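PDB 3OI8: magnesium and cobalt efflux protein CorC from Neisseria meningitidis serogroup B, which probably takes part in magnesium and cobalt transport, and here is a fragment carrying a helical N-terminal region and a CBS pair that binds adenosine. Local coordinates for residues 53-58 with 104-109; 11-16 with 28-33; 115-120 with 144-149. All blocks are in the same frame, centred on the assembly; numbering follows the deposited sequence.

From the N terminus the chain first forms a helical hairpin, closed by contact 2, where residues 11-16 of helix 5-17 lie against residues 28-33 of helix 23-35. It then enters the first CBS domain. Contact 1 closes a longer loop there, bringing helix 105-108, at the start of the second CBS sequence range, back to strand 53-54 and the turn after it. Contact 3 follows inside the second CBS domain and joins strand 114-116 to strand 145-150 across the intervening strand 135-139. The three loops run in series, with neither nesting nor crossing. Contacts 1 and 2 lie on opposite sides of the chain's centre, their own centres about 47 Å apart.

Contact 1 of 3, residues 53-58 with 104-109; sequences LKENDS and HLKSIL
The carboxylate oxygen OE2 of Glu55 faces Lys106 NZ at 3.7 Å, a long salt bridge and the only polar link between residues 53-58 and 104-109. Lys106 CE lies just as near that oxygen, so the methylene end of the lysine is as much a part of the meeting as its charge. The glutamate runs out extended, with CG anti to the backbone N (chi1 -164°), while the lysine bends at chi2 and chi4 to bring its end across obliquely; with this separation the attraction is probably modest. Beside the charged pair, Leu105 supplies van der Waals packing: its CD2 methyl lies against the backbone carbonyls of the turn, 3.5 Å from Glu55 O and farther from Lys54 O. That turn is a type I beta turn from Lys54 to Asp57, closed by Asp57 N to Lys54 O at 3.2 Å. Just after it, Ser58 N bonds to Asp57 OD1, and Ser58 OG caps helix 59-69 through Arg61 N. Leu105 also packs on Val76 of strand 73-77, Leu88 of strand 84-89 and Ile62 of helix 59-69, while strand 53-54 pairs with strand 73-77 at the edge of the sheet.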
loop_
_atom_site.group_PDB
_atom_site.type_symbol
_atom_site.label_atom_id
_atom_site.label_comp_id
_atom_site.label_asym_id
_atom_site.label_seq_id
_atom_site.Cartn_x
_atom_site.Cartn_y
_atom_site.Cartn_z
ATOM N N LEU A 53 -5.019 -20.199 -3.506
ATOM C CA LEU A 53 -5.343 -20.847 -4.782
ATOM C C LEU A 53 -4.619 -22.182 -4.878
ATOM O O LEU A 53 -3.472 -22.290 -4.435
ATOM C CB LEU A 53 -4.895 -19.958 -5.948
ATOM C CG LEU A 53 -5.493 -18.542 -5.955
ATOM C CD1 LEU A 53 -4.847 -17.712 -7.052
ATOM C CD2 LEU A 53 -7.001 -18.606 -6.139
ATOM N N LYS A 54 -5.273 -23.189 -5.461
ATOM C CA LYS A 54 -4.662 -24.504 -5.632
ATOM C C LYS A 54 -3.801 -24.510 -6.884
ATOM O O LYS A 54 -4.177 -23.964 -7.915
ATOM C CB LYS A 54 -5.707 -25.623 -5.765
ATOM C CG LYS A 54 -6.860 -25.604 -4.776
ATOM C CD LYS A 54 -6.413 -25.414 -3.346
ATOM C CE LYS A 54 -7.637 -25.305 -2.431
ATOM N NZ LYS A 54 -7.384 -24.571 -1.153
ATOM N N GLU A 55 -2.637 -25.126 -6.763
ATOM C CA GLU A 55 -1.654 -25.273 -7.830
ATOM C C GLU A 55 -2.282 -25.549 -9.201
ATOM O O GLU A 55 -1.958 -24.891 -10.192
ATOM C CB GLU A 55 -0.728 -26.448 -7.443
ATOM C CG GLU A 55 0.586 -26.551 -8.194
ATOM C CD GLU A 55 1.496 -27.659 -7.643
ATOM O OE1 GLU A 55 1.030 -28.490 -6.823
ATOM O OE2 GLU A 55 2.688 -27.696 -8.030
ATOM N N ASN A 56 -3.177 -26.534 -9.257
ATOM C CA ASN A 56 -3.631 -27.073 -10.542
ATOM C C ASN A 56 -5.030 -26.617 -10.964
ATOM O O ASN A 56 -5.630 -27.183 -11.878
ATOM C CB ASN A 56 -3.553 -28.610 -10.539
ATOM C CG ASN A 56 -2.120 -29.131 -10.536
ATOM O OD1 ASN A 56 -1.207 -28.495 -11.071
ATOM N ND2 ASN A 56 -1.922 -30.306 -9.942
ATOM N N ASP A 57 -5.550 -25.592 -10.301
ATOM C CA ASP A 57 -6.888 -25.129 -10.601
ATOM C C ASP A 57 -6.954 -24.482 -12.003
ATOM O O ASP A 57 -5.934 -24.055 -12.540
ATOM C CB ASP A 57 -7.352 -24.153 -9.519
ATOM C CG ASP A 57 -8.800 -24.379 -9.129
ATOM O OD1 ASP A 57 -9.543 -25.028 -9.906
ATOM O OD2 ASP A 57 -9.203 -23.919 -8.047
ATOM N N SER A 58 -8.149 -24.426 -12.588
ATOM C CA SER A 58 -8.332 -23.865 -13.930
ATOM C C SER A 58 -8.354 -22.333 -13.911
ATOM O O SER A 58 -8.656 -21.705 -12.892
ATOM C CB SER A 58 -9.645 -24.363 -14.530
ATOM O OG SER A 58 -10.727 -23.730 -13.872
ATOM N N HIS A 104 -0.824 -20.795 -17.749
ATOM C CA HIS A 104 0.188 -21.651 -17.135
ATOM C C HIS A 104 0.564 -20.962 -15.833
ATOM O O HIS A 104 1.327 -20.003 -15.827
ATOM C CB HIS A 104 1.400 -21.818 -18.066
ATOM C CG HIS A 104 2.452 -22.752 -17.546
ATOM N ND1 HIS A 104 2.227 -23.628 -16.505
ATOM C CD2 HIS A 104 3.735 -22.954 -17.936
ATOM C CE1 HIS A 104 3.326 -24.323 -16.270
ATOM N NE2 HIS A 104 4.256 -23.932 -17.123
ATOM N N LEU A 105 -0.004 -21.436 -14.729
ATOM C CA LEU A 105 0.113 -20.721 -13.474
ATOM C C LEU A 105 1.583 -20.506 -13.102
ATOM O O LEU A 105 1.953 -19.423 -12.649
ATOM C CB LEU A 105 -0.641 -21.446 -12.354
ATOM C CG LEU A 105 -0.665 -20.735 -10.992
ATOM C CD1 LEU A 105 -1.000 -19.249 -11.171
ATOM C CD2 LEU A 105 -1.673 -21.410 -10.048
ATOM N N LYS A 106 2.418 -21.528 -13.302
ATOM C CA LYS A 106 3.850 -21.414 -12.984
ATOM C C LYS A 106 4.559 -20.318 -13.791
ATOM O O LYS A 106 5.607 -19.812 -13.375
ATOM C CB LYS A 106 4.579 -22.737 -13.212
ATOM C CG LYS A 106 4.044 -23.908 -12.403
ATOM C CD LYS A 106 4.637 -23.973 -11.006
ATOM C CE LYS A 106 4.115 -25.208 -10.263
ATOM N NZ LYS A 106 4.252 -26.448 -11.093
ATOM N N SER A 107 4.001 -19.959 -14.945
ATOM C CA SER A 107 4.573 -18.856 -15.739
ATOM C C SER A 107 4.441 -17.478 -15.080
ATOM O O SER A 107 5.180 -16.551 -15.429
ATOM C CB SER A 107 3.950 -18.795 -17.145
ATOM O OG SER A 107 4.297 -19.965 -17.880
ATOM N N ILE A 108 3.488 -17.324 -14.163
ATOM C CA ILE A 108 3.242 -16.004 -13.559
ATOM C C ILE A 108 3.380 -16.007 -12.037
ATOM O O ILE A 108 3.256 -14.972 -11.397
ATOM C CB ILE A 108 1.840 -15.400 -13.941
ATOM C CG1 ILE A 108 0.701 -16.316 -13.481
ATOM C CG2 ILE A 108 1.730 -15.082 -15.454
ATOM C CD1 ILE A 108 -0.684 -15.756 -13.782
ATOM N N LEU A 109 3.618 -17.177 -11.462
ATOM C CA LEU A 109 3.750 -17.298 -10.020
ATOM C C LEU A 109 5.031 -16.628 -9.545
ATOM O O LEU A 109 6.107 -16.845 -10.108
ATOM C CB LEU A 109 3.799 -18.778 -9.636
ATOM C CG LEU A 109 3.678 -19.121 -8.160
ATOM C CD1 LEU A 109 2.278 -18.768 -7.692
ATOM C CD2 LEU A 109 3.968 -20.598 -7.960
#

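Contact 2 of 3, residues 11-16 with 28-33; sequences LLRQAH and RLEKVL
Leu12 is the first residue of helix 5-17 in this segment to meet helix 23-35, and it does so with both branches. Its CD2 comes to 3.9 Å from Leu29 CD1, the two side chains crossing at about a right angle, while CD1 meets Leu33 CD1 tip to tip at 4.0 Å. Leu12 and Leu29 both start out toward the partner helix, and with CG beside the backbone N (chi1 -63° and -68°) their methyl ends are carried into the gap between the helices. One residue on, Arg13 reaches across with an extended chain to Glu30. It grips the carboxylate side-on, NE to OE2 at 3.1 Å and NH2 to OE1 at 2.9 Å, with a weak third bond from NH2 to OE2. Both acceptor oxygens lie near the guanidinium plane, yet the nitrogens approach from above the carboxylate plane, because the two planes are 59° apart. The two-point grip limits rotation of both groups at the exposed margin of the leucine cluster. Over this span the helices run antiparallel, with axes 11.0 Å apart. Phe21, in the loop joining them, packs on Leu12 and Leu29 and extends the apolar interior of the hairpin. Leu29 also packs on Val32 of the second subunit, and Val32 on Leu29 of that subunit, so helix 23-35 takes part in the dimer interface.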
loop_
_atom_site.group_PDB
_atom_site.type_symbol
_atom_site.label_atom_id
_atom_site.label_comp_id
_atom_site.label_asym_id
_atom_site.label_seq_id
_atom_site.Cartn_x
_atom_site.Cartn_y
_atom_site.Cartn_z
ATOM N N LEU A 11 7.232 13.744 26.796
ATOM C CA LEU A 11 8.108 14.643 26.057
ATOM C C LEU A 11 7.384 15.214 24.829
ATOM O O LEU A 11 7.390 16.415 24.587
ATOM C CB LEU A 11 9.334 13.858 25.604
ATOM C CG LEU A 11 10.396 14.579 24.787
ATOM C CD1 LEU A 11 11.448 15.103 25.738
ATOM C CD2 LEU A 11 11.012 13.631 23.759
ATOM N N LEU A 12 6.741 14.338 24.065
ATOM C CA LEU A 12 6.054 14.763 22.853
ATOM C C LEU A 12 4.762 15.536 23.132
ATOM O O LEU A 12 4.475 16.531 22.459
ATOM C CB LEU A 12 5.770 13.566 21.960
ATOM C CG LEU A 12 7.034 12.863 21.452
ATOM C CD1 LEU A 12 6.678 11.525 20.839
ATOM C CD2 LEU A 12 7.824 13.734 20.479
ATOM N N ARG A 13 3.980 15.064 24.102
ATOM C CA ARG A 13 2.762 15.761 24.495
ATOM C C ARG A 13 3.117 17.157 24.980
ATOM O O ARG A 13 2.358 18.116 24.775
ATOM C CB ARG A 13 2.009 14.989 25.575
ATOM C CG ARG A 13 0.862 14.187 25.015
ATOM C CD ARG A 13 0.544 12.975 25.850
ATOM N NE ARG A 13 -0.048 11.935 25.014
ATOM C CZ ARG A 13 -0.562 10.800 25.474
ATOM N NH1 ARG A 13 -0.568 10.554 26.779
ATOM N NH2 ARG A 13 -1.078 9.914 24.628
ATOM N N GLN A 14 4.288 17.265 25.599
ATOM C CA GLN A 14 4.797 18.552 26.059
ATOM C C GLN A 14 5.057 19.490 24.883
ATOM O O GLN A 14 4.628 20.646 24.894
ATOM C CB GLN A 14 6.084 18.367 26.866
ATOM C CG GLN A 14 6.602 19.649 27.502
ATOM C CD GLN A 14 8.114 19.778 27.427
ATOM O OE1 GLN A 14 8.670 20.075 26.366
ATOM N NE2 GLN A 14 8.785 19.564 28.555
ATOM N N ALA A 15 5.758 18.998 23.862
ATOM C CA ALA A 15 6.100 19.843 22.717
ATOM C C ALA A 15 4.831 20.340 22.029
ATOM O O ALA A 15 4.719 21.522 21.680
ATOM C CB ALA A 15 6.991 19.097 21.742
ATOM N N HIS A 16 3.863 19.439 21.860
ATOM C CA HIS A 16 2.574 19.825 21.297
ATOM C C HIS A 16 1.897 20.954 22.076
ATOM O O HIS A 16 1.383 21.889 21.475
ATOM C CB HIS A 16 1.615 18.646 21.208
ATOM C CG HIS A 16 0.200 19.058 20.942
ATOM N ND1 HIS A 16 -0.167 19.770 19.820
ATOM C CD2 HIS A 16 -0.934 18.875 21.659
ATOM C CE1 HIS A 16 -1.468 19.997 19.852
ATOM N NE2 HIS A 16 -1.957 19.464 20.958
ATOM N N ARG A 28 0.366 11.422 14.873
ATOM C CA ARG A 28 1.159 10.617 13.954
ATOM C C ARG A 28 2.375 10.046 14.688
ATOM O O ARG A 28 2.716 8.875 14.519
ATOM C CB ARG A 28 1.575 11.453 12.748
ATOM C CG ARG A 28 1.956 10.645 11.527
ATOM C CD ARG A 28 2.292 11.553 10.338
ATOM N NE ARG A 28 3.167 10.858 9.397
ATOM C CZ ARG A 28 3.726 11.410 8.327
ATOM N NH1 ARG A 28 4.513 10.673 7.558
ATOM N NH2 ARG A 28 3.510 12.689 8.026
ATOM N N LEU A 29 3.012 10.873 15.518
ATOM C CA LEU A 29 4.168 10.434 16.303
ATOM C C LEU A 29 3.806 9.343 17.298
ATOM O O LEU A 29 4.552 8.373 17.445
ATOM C CB LEU A 29 4.842 11.613 17.033
ATOM C CG LEU A 29 5.549 12.650 16.158
ATOM C CD1 LEU A 29 6.066 13.812 17.009
ATOM C CD2 LEU A 29 6.691 12.029 15.390
ATOM N N GLU A 30 2.680 9.502 17.998
ATOM C CA GLU A 30 2.245 8.479 18.958
ATOM C C GLU A 30 1.915 7.166 18.251
ATOM O O GLU A 30 2.147 6.077 18.786
ATOM C CB GLU A 30 1.014 8.942 19.739
ATOM C CG GLU A 30 1.236 10.174 20.598
ATOM C CD GLU A 30 0.045 10.480 21.487
ATOM O OE1 GLU A 30 -0.747 9.553 21.762
ATOM O OE2 GLU A 30 -0.098 11.645 21.915
ATOM N N LYS A 31 1.345 7.271 17.055
ATOM C CA LYS A 31 1.022 6.071 16.282
ATOM C C LYS A 31 2.302 5.306 15.931
ATOM O O LYS A 31 2.360 4.087 16.051
ATOM C CB LYS A 31 0.238 6.433 15.017
ATOM C CG LYS A 31 -0.430 5.244 14.350
ATOM C CD LYS A 31 -1.182 5.649 13.084
ATOM C CE LYS A 31 -1.903 4.457 12.453
ATOM N NZ LYS A 31 -0.981 3.315 12.170
ATOM N N VAL A 32 3.338 6.038 15.520
ATOM C CA VAL A 32 4.626 5.424 15.207
ATOM C C VAL A 32 5.197 4.731 16.430
ATOM O O VAL A 32 5.727 3.624 16.351
ATOM C CB VAL A 32 5.640 6.459 14.707
ATOM C CG1 VAL A 32 7.055 5.890 14.799
ATOM C CG2 VAL A 32 5.302 6.870 13.280
ATOM N N LEU A 33 5.065 5.390 17.570
ATOM C CA LEU A 33 5.531 4.838 18.827
ATOM C C LEU A 33 4.838 3.534 19.177
ATOM O O LEU A 33 5.483 2.587 19.626
ATOM C CB LEU A 33 5.295 5.839 19.948
ATOM C CG LEU A 33 6.561 6.565 20.376
ATOM C CD1 LEU A 33 6.223 7.580 21.453
ATOM C CD2 LEU A 33 7.565 5.555 20.877
#

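Contact 3 of 3, residues 115-120 with 144-149; sequences VPEGKS and GTSGLV
Ser146 donates its hydroxyl to Glu117, OG to OE2 at 2.7 Å, a short bond made on the anti side of the carboxylate, away from OE1. The serine OG stands beside its backbone N (chi1 -57°), and the glutamate reaches it with a chain extended beyond CG. Arg41 holds the other oxygen, OE1, in a salt bridge, so the carboxylate is tied at both ends and its rotation is restrained. At Gly147 the strand is irregular: Ser146 and Gly147 both face Val138, a classic beta bulge. Leu148 then points away from residues 115-120 and touches the bound adenosine. The side chain of Val149 points back toward residues 115-120, and Val149 CG1 packs on Val115 CG2 at 4.3 Å. Val138 touches Glu117, Ser146 and Val149, and Ala136 touches Val115; both pairs, Glu117 with Ser146 and Val115 with Val149, thus meet over strand 135-139, with no direct backbone pairing between the segments. Such a bridge over strand 135-139 belongs to the small mixed sheet of a CBS domain, with strand 114-116 at its edge, and Leu148 puts strand 145-150 at the adenosine pocket of the CBS pair.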
loop_
_atom_site.group_PDB
_atom_site.type_symbol
_atom_site.label_atom_id
_atom_site.label_comp_id
_atom_site.label_asym_id
_atom_site.label_seq_id
_atom_site.Cartn_x
_atom_site.Cartn_y
_atom_site.Cartn_z
ATOM N N VAL A 115 8.438 -15.032 6.741
ATOM C CA VAL A 115 8.871 -14.327 7.955
ATOM C C VAL A 115 8.311 -15.031 9.185
ATOM O O VAL A 115 7.230 -15.622 9.111
ATOM C CB VAL A 115 8.378 -12.867 7.982
ATOM C CG1 VAL A 115 8.983 -12.054 6.824
ATOM C CG2 VAL A 115 6.854 -12.820 7.933
ATOM N N PRO A 116 9.032 -14.953 10.325
ATOM C CA PRO A 116 8.565 -15.507 11.612
ATOM C C PRO A 116 7.580 -14.568 12.298
ATOM O O PRO A 116 7.539 -13.379 11.976
ATOM C CB PRO A 116 9.840 -15.592 12.460
ATOM C CG PRO A 116 10.903 -14.787 11.709
ATOM C CD PRO A 116 10.292 -14.204 10.465
ATOM N N GLU A 117 6.808 -15.094 13.242
ATOM C CA GLU A 117 5.758 -14.324 13.906
ATOM C C GLU A 117 6.328 -13.216 14.788
ATOM O O GLU A 117 5.644 -12.231 15.092
ATOM C CB GLU A 117 4.894 -15.250 14.780
ATOM C CG GLU A 117 4.202 -16.395 14.051
ATOM C CD GLU A 117 3.388 -17.284 14.994
ATOM O OE1 GLU A 117 3.221 -16.905 16.177
ATOM O OE2 GLU A 117 2.920 -18.360 14.555
ATOM N N GLY A 118 7.577 -13.390 15.215
ATOM C CA GLY A 118 8.185 -12.481 16.181
ATOM C C GLY A 118 8.827 -11.260 15.537
ATOM O O GLY A 118 9.283 -10.355 16.216
ATOM N N LYS A 119 8.860 -11.229 14.212
ATOM C CA LYS A 119 9.489 -10.121 13.510
ATOM C C LYS A 119 8.766 -8.786 13.764
ATOM O O LYS A 119 7.535 -8.721 13.741
ATOM C CB LYS A 119 9.559 -10.431 12.016
ATOM C CG LYS A 119 10.216 -9.323 11.206
ATOM C CD LYS A 119 10.016 -9.570 9.734
ATOM C CE LYS A 119 11.262 -10.130 9.113
ATOM N NZ LYS A 119 12.322 -9.103 9.012
ATOM N N SER A 120 9.528 -7.722 14.007
ATOM C CA SER A 120 8.917 -6.417 14.266
ATOM C C SER A 120 8.231 -5.880 13.017
ATOM O O SER A 120 8.740 -6.041 11.912
ATOM C CB SER A 120 9.965 -5.408 14.756
ATOM O OG SER A 120 10.701 -4.868 13.673
ATOM N N GLY A 144 5.989 -24.807 9.735
ATOM C CA GLY A 144 4.634 -24.790 9.213
ATOM C C GLY A 144 4.145 -23.371 8.972
ATOM O O GLY A 144 4.716 -22.413 9.489
ATOM N N THR A 145 3.080 -23.242 8.189
ATOM C CA THR A 145 2.469 -21.950 7.894
ATOM C C THR A 145 1.619 -21.480 9.070
ATOM O O THR A 145 0.736 -22.210 9.522
ATOM C CB THR A 145 1.557 -22.081 6.651
ATOM O OG1 THR A 145 2.358 -22.395 5.511
ATOM C CG2 THR A 145 0.793 -20.818 6.395
ATOM N N SER A 146 1.891 -20.275 9.576
ATOM C CA SER A 146 1.099 -19.687 10.660
ATOM C C SER A 146 0.037 -18.759 10.096
ATOM O O SER A 146 -1.015 -18.571 10.691
ATOM C CB SER A 146 1.982 -18.878 11.621
ATOM O OG SER A 146 3.015 -19.672 12.159
ATOM N N GLY A 147 0.333 -18.150 8.956
ATOM C CA GLY A 147 -0.621 -17.272 8.308
ATOM C C GLY A 147 0.083 -16.426 7.267
ATOM O O GLY A 147 1.111 -16.824 6.721
ATOM N N LEU A 148 -0.476 -15.260 6.980
ATOM C CA LEU A 148 0.134 -14.354 6.013
ATOM C C LEU A 148 0.010 -12.940 6.575
ATOM O O LEU A 148 -0.766 -12.706 7.517
ATOM C CB LEU A 148 -0.535 -14.489 4.629
ATOM C CG LEU A 148 -2.007 -14.096 4.448
ATOM C CD1 LEU A 148 -2.188 -12.581 4.392
ATOM C CD2 LEU A 148 -2.584 -14.727 3.163
ATOM N N VAL A 149 0.798 -12.019 6.036
ATOM C CA VAL A 149 0.745 -10.624 6.471
ATOM C C VAL A 149 0.934 -9.722 5.256
ATOM O O VAL A 149 1.716 -10.050 4.340
ATOM C CB VAL A 149 1.766 -10.321 7.628
ATOM C CG1 VAL A 149 3.190 -10.671 7.227
ATOM C CG2 VAL A 149 1.655 -8.857 8.103
#